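PDB 3BF7: esterase YbfF from Escherichia coli, which probably hydrolyses ester and thioester bonds as a member of the alpha/beta hydrolase superfamily, with a helical cap that helps to form its substrate-binding crevice. Local coordinates for residues H14-I19 and L39-H43; H23-L29 and Q47-H53; V61-P65 and H184-W188; A97-L101 and I191-D195; Q140-A146 and L163-G169. The protein carries 1 engineered substitution. All coordinates share one frame; numbering follows the deposited sequence.

Interaction 1. Residues H14-I19 and L39-H43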
# COMPACT_ATOMS: atom_id res chain seq x y z
N HIS A 14 -9.11 -21.50 -10.52
CA HIS A 14 -8.85 -22.30 -9.33
C HIS A 14 -9.85 -22.05 -8.22
O HIS A 14 -9.65 -22.47 -7.08
CB HIS A 14 -7.43 -22.03 -8.82
CG HIS A 14 -6.36 -22.49 -9.76
ND1 HIS A 14 -5.93 -23.80 -9.82
CD2 HIS A 14 -5.65 -21.82 -10.70
CE1 HIS A 14 -5.00 -23.91 -10.75
NE2 HIS A 14 -4.81 -22.72 -11.30
N ASN A 15 -10.94 -21.36 -8.55
CA ASN A 15 -11.99 -21.05 -7.58
C ASN A 15 -11.47 -20.28 -6.37
O ASN A 15 -11.90 -20.51 -5.24
CB ASN A 15 -12.66 -22.35 -7.12
CG ASN A 15 -14.04 -22.13 -6.54
OD1 ASN A 15 -14.21 -21.39 -5.57
ND2 ASN A 15 -15.04 -22.77 -7.13
N ASN A 16 -10.54 -19.35 -6.61
CA ASN A 16 -9.99 -18.53 -5.54
C ASN A 16 -10.63 -17.15 -5.57
O ASN A 16 -11.07 -16.68 -6.62
CB ASN A 16 -8.48 -18.35 -5.69
CG ASN A 16 -7.71 -19.64 -5.53
OD1 ASN A 16 -7.96 -20.42 -4.61
ND2 ASN A 16 -6.74 -19.87 -6.42
N SER A 17 -10.69 -16.51 -4.41
CA SER A 17 -11.25 -15.17 -4.34
C SER A 17 -10.30 -14.25 -5.09
O SER A 17 -9.10 -14.51 -5.14
CB SER A 17 -11.34 -14.69 -2.88
OG SER A 17 -12.17 -15.54 -2.10
N PRO A 18 -10.82 -13.19 -5.71
CA PRO A 18 -9.94 -12.28 -6.43
C PRO A 18 -9.05 -11.56 -5.42
O PRO A 18 -9.38 -11.50 -4.24
CB PRO A 18 -10.91 -11.33 -7.13
CG PRO A 18 -12.07 -11.29 -6.17
CD PRO A 18 -12.22 -12.74 -5.79
N ILE A 19 -7.92 -11.03 -5.88
CA ILE A 19 -7.00 -10.32 -5.01
C ILE A 19 -6.86 -8.86 -5.42
O ILE A 19 -6.59 -8.55 -6.58
CB ILE A 19 -5.59 -10.97 -5.03
CG1 ILE A 19 -5.66 -12.37 -4.42
CG2 ILE A 19 -4.59 -10.09 -4.26
CD1 ILE A 19 -4.34 -13.12 -4.44
N LEU A 39 0.64 -13.76 -8.67
CA LEU A 39 -0.69 -14.14 -8.21
C LEU A 39 -1.74 -14.27 -9.31
O LEU A 39 -2.75 -14.95 -9.12
CB LEU A 39 -1.15 -13.15 -7.14
CG LEU A 39 -0.27 -13.17 -5.88
CD1 LEU A 39 -0.57 -11.97 -5.00
CD2 LEU A 39 -0.51 -14.47 -5.11
N VAL A 40 -1.50 -13.65 -10.47
CA VAL A 40 -2.45 -13.73 -11.57
C VAL A 40 -2.46 -15.12 -12.21
O VAL A 40 -3.33 -15.43 -13.03
CB VAL A 40 -2.14 -12.67 -12.66
CG1 VAL A 40 -0.87 -13.04 -13.42
CG2 VAL A 40 -3.32 -12.53 -13.62
N ASN A 41 -1.50 -15.96 -11.85
CA ASN A 41 -1.45 -17.31 -12.38
C ASN A 41 -2.68 -18.09 -11.95
O ASN A 41 -3.18 -18.95 -12.69
CB ASN A 41 -0.19 -18.04 -11.90
CG ASN A 41 1.06 -17.60 -12.63
OD1 ASN A 41 1.18 -17.79 -13.85
ND2 ASN A 41 2.01 -17.02 -11.91
N ASP A 42 -3.19 -17.78 -10.76
CA ASP A 42 -4.35 -18.48 -10.23
C ASP A 42 -5.39 -17.61 -9.52
O ASP A 42 -6.21 -18.11 -8.76
CB ASP A 42 -3.89 -19.60 -9.30
CG ASP A 42 -2.92 -19.12 -8.23
OD1 ASP A 42 -2.39 -18.00 -8.36
OD2 ASP A 42 -2.67 -19.89 -7.28
N HIS A 43 -5.37 -16.30 -9.78
CA HIS A 43 -6.34 -15.38 -9.19
C HIS A 43 -6.64 -14.24 -10.13
O HIS A 43 -5.78 -13.84 -10.92
CB HIS A 43 -5.81 -14.70 -7.91
CG HIS A 43 -5.40 -15.63 -6.83
ND1 HIS A 43 -4.18 -16.27 -6.82
CD2 HIS A 43 -6.02 -16.00 -5.68
CE1 HIS A 43 -4.06 -16.99 -5.72
NE2 HIS A 43 -5.17 -16.84 -5.01
O HOH W 1 -8.95 -18.97 -9.33
O HOH W 2 -4.41 -21.33 -5.95
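The imidazole of H43 is sandwiched between an amide and a methyl group. ND2 of N16 lies over one face of the ring and CD1 of I19 over the opposite face. The contact joins two loops of the alpha/beta hydrolase fold. Residues 14-19 lead into strand 19-22, and residues 39-43 link helix 33-39 to strand 45-48. The I19 methyl makes a CH-pi contact, with CD1 3.6 Å from the centroid of the H43 ring. The N16 amide plane is turned only 24° from the ring plane, and CB of N16 sits 3.4 Å from CD2 of H43. ND2 of N16 also donates to the backbone O of D42 over 3.0 Å, nearly straight at 172°. The donor is tilted from the carbonyl plane. A chi1 of -58° puts the H43 ring between N16 and I19. Its rotation is fixed from the edge, where ND1 donates to O of L39 at 3.0 Å, on a carbonyl lone pair. ND1 of H43 also makes a weak bond to OD1 of D42, and that OD1 forms a salt bridge with R249 of helix 241-253. I19 also packs on L39, CD1 to CD1. One water receives N-H groups from H14 and N16 and donates to O of D42. Another accepts from ND2 of N16 and donates to OD2 of D42, 2.6 Å from the water.

Interaction 2. Residues H23-L29 and Q47-H53. Engineered in segment 47-53: V50 (natural residue Met).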
# COMPACT_ATOMS: atom_id res chain seq x y z
N HIS A 23 -1.24 -0.11 -2.95
CA HIS A 23 0.07 0.49 -2.70
C HIS A 23 0.11 1.47 -1.53
O HIS A 23 -0.92 1.81 -0.94
CB HIS A 23 0.53 1.20 -3.97
CG HIS A 23 -0.28 2.41 -4.31
ND1 HIS A 23 -0.13 3.61 -3.66
CD2 HIS A 23 -1.31 2.58 -5.18
CE1 HIS A 23 -1.02 4.47 -4.11
NE2 HIS A 23 -1.75 3.87 -5.03
N GLY A 24 1.32 1.95 -1.23
CA GLY A 24 1.52 2.89 -0.13
C GLY A 24 1.69 4.34 -0.55
O GLY A 24 1.55 4.68 -1.72
N LEU A 25 1.99 5.19 0.43
CA LEU A 25 2.16 6.62 0.18
C LEU A 25 3.17 6.92 -0.93
O LEU A 25 4.26 6.35 -0.97
CB LEU A 25 2.58 7.33 1.47
CG LEU A 25 2.70 8.85 1.40
CD1 LEU A 25 1.35 9.49 1.08
CD2 LEU A 25 3.23 9.38 2.72
N PHE A 26 2.76 7.82 -1.82
CA PHE A 26 3.55 8.25 -2.98
C PHE A 26 3.69 7.16 -4.04
O PHE A 26 4.43 7.33 -5.01
CB PHE A 26 4.95 8.75 -2.56
CG PHE A 26 4.93 9.99 -1.71
CD1 PHE A 26 4.30 11.15 -2.15
CD2 PHE A 26 5.56 10.01 -0.47
CE1 PHE A 26 4.30 12.31 -1.37
CE2 PHE A 26 5.56 11.16 0.32
CZ PHE A 26 4.93 12.31 -0.13
N GLY A 27 2.98 6.06 -3.86
CA GLY A 27 3.03 4.98 -4.83
C GLY A 27 1.93 5.07 -5.87
O GLY A 27 1.23 6.08 -5.97
N SER A 28 1.79 4.00 -6.64
CA SER A 28 0.79 3.90 -7.70
C SER A 28 0.50 2.42 -7.91
O SER A 28 1.20 1.56 -7.36
CB SER A 28 1.31 4.52 -8.99
OG SER A 28 2.44 3.81 -9.45
N LEU A 29 -0.50 2.11 -8.72
CA LEU A 29 -0.90 0.72 -8.94
C LEU A 29 0.18 -0.20 -9.48
O LEU A 29 0.07 -1.42 -9.37
CB LEU A 29 -2.16 0.65 -9.81
CG LEU A 29 -2.13 1.11 -11.27
CD1 LEU A 29 -1.44 0.07 -12.14
CD2 LEU A 29 -3.56 1.32 -11.74
N GLN A 47 -5.42 -4.15 -9.37
CA GLN A 47 -4.41 -3.24 -8.84
C GLN A 47 -5.05 -1.86 -8.83
O GLN A 47 -5.48 -1.37 -9.88
CB GLN A 47 -3.16 -3.25 -9.73
CG GLN A 47 -2.38 -4.55 -9.66
CD GLN A 47 -1.36 -4.69 -10.78
OE1 GLN A 47 -1.51 -5.52 -11.68
NE2 GLN A 47 -0.31 -3.87 -10.73
N VAL A 48 -5.11 -1.22 -7.67
CA VAL A 48 -5.74 0.09 -7.58
C VAL A 48 -4.78 1.24 -7.33
O VAL A 48 -3.68 1.06 -6.79
CB VAL A 48 -6.78 0.15 -6.43
CG1 VAL A 48 -7.69 -1.06 -6.48
CG2 VAL A 48 -6.08 0.24 -5.07
N ASP A 49 -5.21 2.43 -7.75
CA ASP A 49 -4.48 3.65 -7.45
C ASP A 49 -5.29 4.20 -6.28
O ASP A 49 -6.51 4.37 -6.39
CB ASP A 49 -4.54 4.67 -8.59
CG ASP A 49 -3.40 4.54 -9.59
OD1 ASP A 49 -2.30 4.10 -9.21
OD2 ASP A 49 -3.62 4.91 -10.77
N VAL A 50 -4.64 4.43 -5.15
CA VAL A 50 -5.33 4.99 -4.00
C VAL A 50 -5.73 6.43 -4.36
O VAL A 50 -5.11 7.04 -5.24
CB VAL A 50 -4.39 5.00 -2.77
CG1 VAL A 50 -5.03 5.75 -1.60
CG2 VAL A 50 -4.07 3.56 -2.37
N ARG A 51 -6.77 6.96 -3.73
CA ARG A 51 -7.17 8.33 -4.01
C ARG A 51 -5.95 9.23 -3.86
O ARG A 51 -5.07 8.98 -3.03
CB ARG A 51 -8.29 8.79 -3.07
CG ARG A 51 -7.94 8.78 -1.59
CD ARG A 51 -8.96 9.58 -0.77
NE ARG A 51 -10.32 9.08 -0.95
CZ ARG A 51 -11.41 9.76 -0.64
NH1 ARG A 51 -11.33 10.98 -0.13
NH2 ARG A 51 -12.61 9.22 -0.86
N ASN A 52 -5.89 10.27 -4.69
CA ASN A 52 -4.80 11.23 -4.67
C ASN A 52 -3.46 10.68 -5.14
O ASN A 52 -2.42 11.31 -4.94
CB ASN A 52 -4.66 11.85 -3.28
CG ASN A 52 -5.86 12.71 -2.91
OD1 ASN A 52 -6.45 12.55 -1.84
ND2 ASN A 52 -6.23 13.62 -3.81
N HIS A 53 -3.49 9.50 -5.76
CA HIS A 53 -2.29 8.86 -6.30
C HIS A 53 -2.57 8.39 -7.73
O HIS A 53 -3.73 8.20 -8.11
CB HIS A 53 -1.87 7.65 -5.46
CG HIS A 53 -1.45 8.00 -4.07
ND1 HIS A 53 -0.14 7.99 -3.64
CD2 HIS A 53 -2.18 8.40 -3.00
CE1 HIS A 53 -0.08 8.36 -2.38
NE2 HIS A 53 -1.31 8.62 -1.97
O HOH W 3 -2.10 -0.78 -5.68
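H23 accepts a nearly straight hydrogen bond at NE2 from the backbone N of V50, at 2.9 Å and 177°. The N-H comes in tilted 33° from the ring plane. CG2 of V50, an engineered residue (Met in nature), lies over one face of the same ring in a CH-pi contact. The backbone from G27 to S28 lies over the opposite face. OD1 of D49 takes the N-H of L29 at 2.7 Å, and NE2 of Q47 donates to O of L29 at 2.8 Å. H53 meets H23 obliquely, with CE1 of H23 3.6 Å from CG of H53. ND1 of H53 gives a weak bond to O of G27.

In the second shell, ND1 of H23 donates to O of G24, which also takes N of G27 in a type II turn. A second type II turn, V50 to H53, presents the H53 ring. OD2 of D49 is held by N of L55. H23-G24 is the His-Gly pair after strand 19-22 of the alpha/beta hydrolase fold. In relatives this loop helps form the oxyanion hole, and G24 lies against the probable nucleophile elbow. The bonding is consistent with a proton on ND1 of H23 and a bare NE2 that accepts from V50.

Interaction 3. Residues V61-P65 and H184-W188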
# COMPACT_ATOMS: atom_id res chain seq x y z
N VAL A 61 -9.94 15.18 1.24
CA VAL A 61 -10.02 14.30 2.41
C VAL A 61 -9.15 13.07 2.24
O VAL A 61 -9.22 12.37 1.22
CB VAL A 61 -11.47 13.85 2.66
CG1 VAL A 61 -11.52 12.85 3.82
CG2 VAL A 61 -12.34 15.05 2.99
N MET A 62 -8.32 12.80 3.24
CA MET A 62 -7.44 11.65 3.21
C MET A 62 -7.37 11.00 4.59
O MET A 62 -6.53 11.37 5.42
CB MET A 62 -6.04 12.10 2.76
CG MET A 62 -5.16 10.99 2.25
SD MET A 62 -5.76 10.28 0.71
CE MET A 62 -4.38 9.19 0.33
N ASN A 63 -8.27 10.06 4.85
CA ASN A 63 -8.29 9.32 6.11
C ASN A 63 -8.61 7.87 5.78
O ASN A 63 -9.04 7.56 4.67
CB ASN A 63 -9.31 9.91 7.11
CG ASN A 63 -10.73 9.89 6.60
OD1 ASN A 63 -11.32 8.82 6.40
ND2 ASN A 63 -11.30 11.07 6.39
N TYR A 64 -8.39 6.97 6.73
CA TYR A 64 -8.60 5.57 6.43
C TYR A 64 -10.04 5.10 6.20
O TYR A 64 -10.27 4.23 5.37
CB TYR A 64 -7.82 4.72 7.43
CG TYR A 64 -6.34 4.88 7.16
CD1 TYR A 64 -5.80 4.45 5.94
CD2 TYR A 64 -5.50 5.56 8.04
CE1 TYR A 64 -4.48 4.70 5.61
CE2 TYR A 64 -4.17 5.82 7.72
CZ TYR A 64 -3.66 5.38 6.49
OH TYR A 64 -2.36 5.64 6.14
N PRO A 65 -11.01 5.67 6.93
CA PRO A 65 -12.37 5.19 6.64
C PRO A 65 -12.71 5.54 5.18
O PRO A 65 -13.37 4.77 4.49
CB PRO A 65 -13.22 5.97 7.64
CG PRO A 65 -12.32 6.03 8.83
CD PRO A 65 -10.98 6.40 8.21
N HIS A 184 -2.87 12.33 9.25
CA HIS A 184 -3.88 11.28 9.20
C HIS A 184 -3.35 10.04 8.49
O HIS A 184 -3.82 8.93 8.74
CB HIS A 184 -5.14 11.78 8.49
CG HIS A 184 -5.66 13.07 9.03
ND1 HIS A 184 -5.79 13.31 10.38
CD2 HIS A 184 -6.07 14.20 8.40
CE1 HIS A 184 -6.26 14.53 10.57
NE2 HIS A 184 -6.43 15.09 9.38
N ILE A 185 -2.38 10.24 7.61
CA ILE A 185 -1.80 9.13 6.87
C ILE A 185 -0.83 8.34 7.76
O ILE A 185 -0.87 7.10 7.78
CB ILE A 185 -1.10 9.65 5.59
CG1 ILE A 185 -2.15 10.33 4.69
CG2 ILE A 185 -0.42 8.51 4.85
CD1 ILE A 185 -1.57 11.09 3.52
N VAL A 186 0.03 9.04 8.49
CA VAL A 186 0.95 8.35 9.39
C VAL A 186 0.17 7.97 10.65
O VAL A 186 0.60 7.13 11.44
CB VAL A 186 2.15 9.25 9.79
CG1 VAL A 186 2.95 9.59 8.56
CG2 VAL A 186 1.66 10.51 10.48
N GLY A 187 -0.99 8.60 10.80
CA GLY A 187 -1.86 8.35 11.94
C GLY A 187 -2.72 7.11 11.79
O GLY A 187 -2.51 6.28 10.91
N TRP A 188 -3.72 7.00 12.66
CA TRP A 188 -4.58 5.83 12.65
C TRP A 188 -5.80 6.02 13.52
O TRP A 188 -5.78 6.81 14.46
CB TRP A 188 -3.78 4.63 13.17
CG TRP A 188 -4.53 3.34 13.19
CD1 TRP A 188 -4.87 2.60 14.29
CD2 TRP A 188 -5.03 2.63 12.06
NE1 TRP A 188 -5.55 1.47 13.90
CE2 TRP A 188 -5.66 1.46 12.54
CE3 TRP A 188 -5.00 2.86 10.67
CZ2 TRP A 188 -6.26 0.53 11.69
CZ3 TRP A 188 -5.60 1.94 9.83
CH2 TRP A 188 -6.22 0.79 10.34
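Residues M62 and Y64 meet H184, I185 and W188 where two helices adjoin loops. Y64 opens helix 64-78, and N63 is its N-cap, with OD1 bonded to N of A66. On the other side helix 182-186 gives way to a loop that runs through G187 to W188. The nearest alpha carbons are those of Y64 and W188, 7.4 Å apart. The contact joins the start of helix 64-78, in the alpha/beta hydrolase fold, to the end of the run of helices inserted between strands 106-112 and 198-201, probably the cap region.

The Y64 side chain spans the gap. Its chi1 of -70° lays the ring beside the backbone N and sends it to H184 and I185. OH stands 2.7 Å from O of I185, and this oxygen lies in the plane of the ring, at its edge. CE2 of Y64 is also 3.3 Å from O of H184. W188 meets the tyrosine obliquely. Its CE3 is 3.8 Å from CD2 of Y64, and the ring planes stand 51° apart. At the other end CG of M62 touches CD1 of I185 at 3.8 Å. CB of H184 rests against O of M62.

Helix 90-101 lies next to the tyrosine, with M90, K93 and A97 against its side chain. K93 also bonds O of G187, and the W188 indole N-H bonds Q220. L178 of helix 175-180 touches both M62 and I185.

Interaction 4. Residues A97-L101 and I191-D195; sequences ALTAL and IPAWD
T99 and A100, on one side of helix 90-101, pack against I191, P192 and W194 of the loop that leads to strand 198-201. Most of the contact is apolar. CB of A100 lies 3.8 Å from CB of I191 and 3.9 Å from CD of P192. The methyl CD1 of I191 also makes a van der Waals contact with the hydroxyl oxygen OG1 of T99 at 3.5 Å, and the two side chains cross at about a right angle.

The aromatic part is a CH-pi contact. CB of T99 stands 3.7 Å from the centroid of the five-membered ring of W194, 18° off the ring normal. CG2 of T99 lies over the centre of the same indole, 3.8 Å from both CD2 and CE2. A chi1 of -170° in W194 swings its ring away from the backbone N and lays the indole face against T99. The indole also touches L109 of strand 106-112 and meets the ring of H196.

No direct hydrogen bond joins the segments. One water bridges them, donating to OG1 of T99 at 2.9 Å and to O of P192 at 2.7 Å. OG1 also bonds O of M96, one turn back in the helix. N of I191 is held by OE1 of Q220.

Helix 90-101 follows strand 83-88 and the probable nucleophile elbow of the alpha/beta hydrolase fold. Here its last turn packs on the loop that re-enters the sheet at strand 198-201.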
# COMPACT_ATOMS: atom_id res chain seq x y z
N ALA A 97 -8.40 -0.98 7.74
CA ALA A 97 -9.57 -0.18 8.07
C ALA A 97 -10.83 -0.78 7.43
O ALA A 97 -11.93 -0.65 7.97
CB ALA A 97 -9.38 1.25 7.60
N LEU A 98 -10.66 -1.44 6.29
CA LEU A 98 -11.79 -2.06 5.61
C LEU A 98 -12.43 -3.15 6.47
O LEU A 98 -13.63 -3.38 6.38
CB LEU A 98 -11.36 -2.64 4.26
CG LEU A 98 -12.46 -3.32 3.44
CD1 LEU A 98 -13.57 -2.33 3.10
CD2 LEU A 98 -11.86 -3.89 2.17
N THR A 99 -11.63 -3.81 7.31
CA THR A 99 -12.20 -4.86 8.16
C THR A 99 -13.23 -4.30 9.13
O THR A 99 -14.15 -5.01 9.54
CB THR A 99 -11.12 -5.61 8.99
OG1 THR A 99 -10.55 -4.74 9.97
CG2 THR A 99 -10.02 -6.16 8.09
N ALA A 100 -13.08 -3.03 9.50
CA ALA A 100 -14.02 -2.40 10.42
C ALA A 100 -15.24 -1.85 9.69
O ALA A 100 -16.34 -1.84 10.23
CB ALA A 100 -13.32 -1.27 11.18
N LEU A 101 -15.04 -1.40 8.45
CA LEU A 101 -16.12 -0.82 7.67
C LEU A 101 -17.02 -1.84 6.98
O LEU A 101 -18.25 -1.72 7.04
CB LEU A 101 -15.54 0.14 6.62
CG LEU A 101 -16.57 0.95 5.83
CD1 LEU A 101 -17.32 1.87 6.77
CD2 LEU A 101 -15.86 1.76 4.75
N ILE A 191 -9.48 0.32 15.44
CA ILE A 191 -10.63 -0.44 14.96
C ILE A 191 -10.95 -1.61 15.87
O ILE A 191 -10.13 -2.02 16.68
CB ILE A 191 -10.37 -1.00 13.54
CG1 ILE A 191 -9.19 -1.97 13.57
CG2 ILE A 191 -10.09 0.15 12.58
CD1 ILE A 191 -8.93 -2.67 12.24
N PRO A 192 -12.17 -2.16 15.74
CA PRO A 192 -12.57 -3.31 16.57
C PRO A 192 -11.76 -4.52 16.10
O PRO A 192 -11.25 -4.54 14.98
CB PRO A 192 -14.05 -3.47 16.26
CG PRO A 192 -14.48 -2.08 15.88
CD PRO A 192 -13.34 -1.62 15.02
N ALA A 193 -11.66 -5.53 16.96
CA ALA A 193 -10.92 -6.72 16.61
C ALA A 193 -11.53 -7.44 15.41
O ALA A 193 -12.76 -7.53 15.28
CB ALA A 193 -10.87 -7.66 17.80
N TRP A 194 -10.66 -7.93 14.53
CA TRP A 194 -11.09 -8.70 13.36
C TRP A 194 -10.66 -10.12 13.71
O TRP A 194 -9.47 -10.45 13.68
CB TRP A 194 -10.38 -8.20 12.10
CG TRP A 194 -10.94 -8.77 10.82
CD1 TRP A 194 -12.22 -8.66 10.36
CD2 TRP A 194 -10.22 -9.49 9.82
NE1 TRP A 194 -12.34 -9.26 9.13
CE2 TRP A 194 -11.12 -9.78 8.78
CE3 TRP A 194 -8.89 -9.92 9.70
CZ2 TRP A 194 -10.74 -10.47 7.62
CZ3 TRP A 194 -8.51 -10.61 8.56
CH2 TRP A 194 -9.44 -10.88 7.53
N ASP A 195 -11.64 -10.96 14.07
CA ASP A 195 -11.36 -12.33 14.48
C ASP A 195 -11.17 -13.33 13.35
O ASP A 195 -11.90 -14.31 13.23
CB ASP A 195 -12.47 -12.82 15.42
CG ASP A 195 -12.49 -12.07 16.73
OD1 ASP A 195 -11.43 -11.98 17.38
OD2 ASP A 195 -13.57 -11.57 17.13
O HOH W 4 -12.16 -4.43 12.41

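Interaction 5. Residues Q140-A146 and L163-G169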
# COMPACT_ATOMS: atom_id res chain seq x y z
N GLN A 140 11.96 18.25 -16.67
CA GLN A 140 10.88 17.68 -17.46
C GLN A 140 10.96 16.15 -17.52
O GLN A 140 9.93 15.47 -17.53
CB GLN A 140 10.91 18.24 -18.89
CG GLN A 140 10.62 19.73 -18.99
CD GLN A 140 9.17 20.07 -18.72
OE1 GLN A 140 8.78 21.24 -18.71
NE2 GLN A 140 8.35 19.04 -18.51
N THR A 141 12.18 15.62 -17.55
CA THR A 141 12.38 14.18 -17.62
C THR A 141 12.73 13.61 -16.25
O THR A 141 13.09 14.35 -15.33
CB THR A 141 13.52 13.82 -18.59
OG1 THR A 141 14.76 14.30 -18.06
CG2 THR A 141 13.27 14.44 -19.95
N ARG A 142 12.63 12.29 -16.12
CA ARG A 142 12.95 11.63 -14.87
C ARG A 142 14.43 11.75 -14.55
O ARG A 142 14.82 11.83 -13.38
CB ARG A 142 12.53 10.16 -14.93
CG ARG A 142 11.03 9.96 -15.01
CD ARG A 142 10.63 8.49 -15.02
NE ARG A 142 9.18 8.33 -14.94
CZ ARG A 142 8.55 7.16 -14.93
NH1 ARG A 142 9.25 6.03 -14.99
NH2 ARG A 142 7.23 7.12 -14.87
N GLN A 143 15.26 11.78 -15.58
CA GLN A 143 16.70 11.91 -15.39
C GLN A 143 17.02 13.26 -14.77
O GLN A 143 17.82 13.35 -13.84
CB GLN A 143 17.42 11.77 -16.74
CG GLN A 143 18.94 11.86 -16.64
CD GLN A 143 19.62 11.62 -17.97
OE1 GLN A 143 19.37 12.34 -18.94
NE2 GLN A 143 20.48 10.62 -18.02
N GLN A 144 16.38 14.31 -15.27
CA GLN A 144 16.59 15.65 -14.75
C GLN A 144 16.06 15.74 -13.33
O GLN A 144 16.68 16.35 -12.46
CB GLN A 144 15.88 16.68 -15.63
CG GLN A 144 16.33 16.67 -17.08
CD GLN A 144 15.58 17.69 -17.93
OE1 GLN A 144 14.35 17.71 -17.95
NE2 GLN A 144 16.33 18.53 -18.63
N ALA A 145 14.90 15.13 -13.09
CA ALA A 145 14.28 15.14 -11.77
C ALA A 145 15.16 14.40 -10.77
O ALA A 145 15.34 14.85 -9.64
CB ALA A 145 12.90 14.50 -11.84
N ALA A 146 15.70 13.26 -11.19
CA ALA A 146 16.56 12.46 -10.32
C ALA A 146 17.76 13.25 -9.82
O ALA A 146 18.13 13.16 -8.65
CB ALA A 146 17.03 11.21 -11.06
N LEU A 163 9.96 8.55 -8.65
CA LEU A 163 9.96 8.94 -10.05
C LEU A 163 8.99 8.15 -10.93
O LEU A 163 8.67 8.58 -12.04
CB LEU A 163 11.38 8.86 -10.61
CG LEU A 163 12.31 9.96 -10.07
CD1 LEU A 163 13.73 9.73 -10.58
CD2 LEU A 163 11.81 11.32 -10.52
N LYS A 164 8.52 7.01 -10.45
CA LYS A 164 7.56 6.23 -11.21
C LYS A 164 6.31 7.10 -11.38
O LYS A 164 5.53 6.90 -12.31
CB LYS A 164 7.19 4.94 -10.48
CG LYS A 164 8.32 3.92 -10.38
CD LYS A 164 8.70 3.38 -11.75
CE LYS A 164 9.73 2.26 -11.62
NZ LYS A 164 10.00 1.63 -12.94
N SER A 165 6.13 8.05 -10.47
CA SER A 165 4.98 8.95 -10.50
C SER A 165 5.29 10.30 -11.13
O SER A 165 4.48 11.23 -11.04
CB SER A 165 4.43 9.15 -9.08
OG SER A 165 3.78 7.97 -8.63
N PHE A 166 6.46 10.43 -11.75
CA PHE A 166 6.82 11.69 -12.40
C PHE A 166 6.62 11.46 -13.90
O PHE A 166 7.38 10.74 -14.53
CB PHE A 166 8.28 12.05 -12.12
CG PHE A 166 8.65 13.44 -12.55
CD1 PHE A 166 8.06 14.55 -11.94
CD2 PHE A 166 9.57 13.65 -13.57
CE1 PHE A 166 8.38 15.84 -12.35
CE2 PHE A 166 9.90 14.95 -13.98
CZ PHE A 166 9.30 16.04 -13.37
N VAL A 167 5.57 12.07 -14.45
CA VAL A 167 5.25 11.91 -15.86
C VAL A 167 4.89 13.25 -16.49
O VAL A 167 4.19 14.06 -15.88
CB VAL A 167 4.06 10.93 -16.06
CG1 VAL A 167 3.86 10.64 -17.53
CG2 VAL A 167 4.32 9.65 -15.29
N ASP A 168 5.36 13.48 -17.71
CA ASP A 168 5.10 14.72 -18.43
C ASP A 168 5.45 15.93 -17.57
O ASP A 168 4.78 16.96 -17.63
CB ASP A 168 3.63 14.79 -18.85
CG ASP A 168 3.22 13.65 -19.75
OD1 ASP A 168 3.88 13.46 -20.80
OD2 ASP A 168 2.26 12.93 -19.42
N GLY A 169 6.51 15.79 -16.78
CA GLY A 169 6.96 16.87 -15.92
C GLY A 169 6.03 17.22 -14.78
O GLY A 169 6.07 18.33 -14.26
O HOH W 5 7.96 13.31 -16.86
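R142 stretches out from CG to NE, with chi2 near 180°, and so carries its guanidinium across to the turn at L163-F166. NE donates to O of F166 at 3.0 Å and 171°. The bond lies in both the carbonyl plane and the guanidinium plane. L163 O and CA of K164 sit over one face of the group. CG2 of V167 is at its edge, 3.9 Å from NH2.

F166 has its ring swung anti to the backbone N, chi1 -169°, which turns one ring face to CB of A145. That carbon lies 4.1 Å from the ring centroid. The two methyls of L163 divide between neighbours: CD2 meets CB of A145 and CD1 meets CB of A146, each at 3.6 Å. V134 of helix 125-136 touches both A145 and F166.

At the far end a water links O of Q140 to N of G169. OE1 of Q144 takes the N-H of Q140 and of T141 from opposite faces of its plane. T141 OG1 accepts from N of Q144 in return. T141 and Q144 therefore form a capping box at the start of helix 142-149, set against the small hairpin of strands 166-167 and 170-171 in what is probably the helical cap.

How the interactions relate
Interactions 1 and 2 cross along the chain and share the strands 19-22 and 45-48. Interaction 1 lies at one end of these strands and interaction 2 at the other, with centres 21 Å apart. Interaction 2 touches interaction 3, where R51 NH1 is 2.9 Å from V61 O, and also interaction 5, where F26, G27 and S28 pack loosely on S165. Interactions 3 and 4 cross along the chain and touch through A97 of helix 90-101, against Y64 and W188. Interaction 5 falls between the segments of both. Its centre is 38 Å from that of interaction 4, across the chain's centre. Interaction 2 thus lies where the hydrolase core meets the probable helical cap.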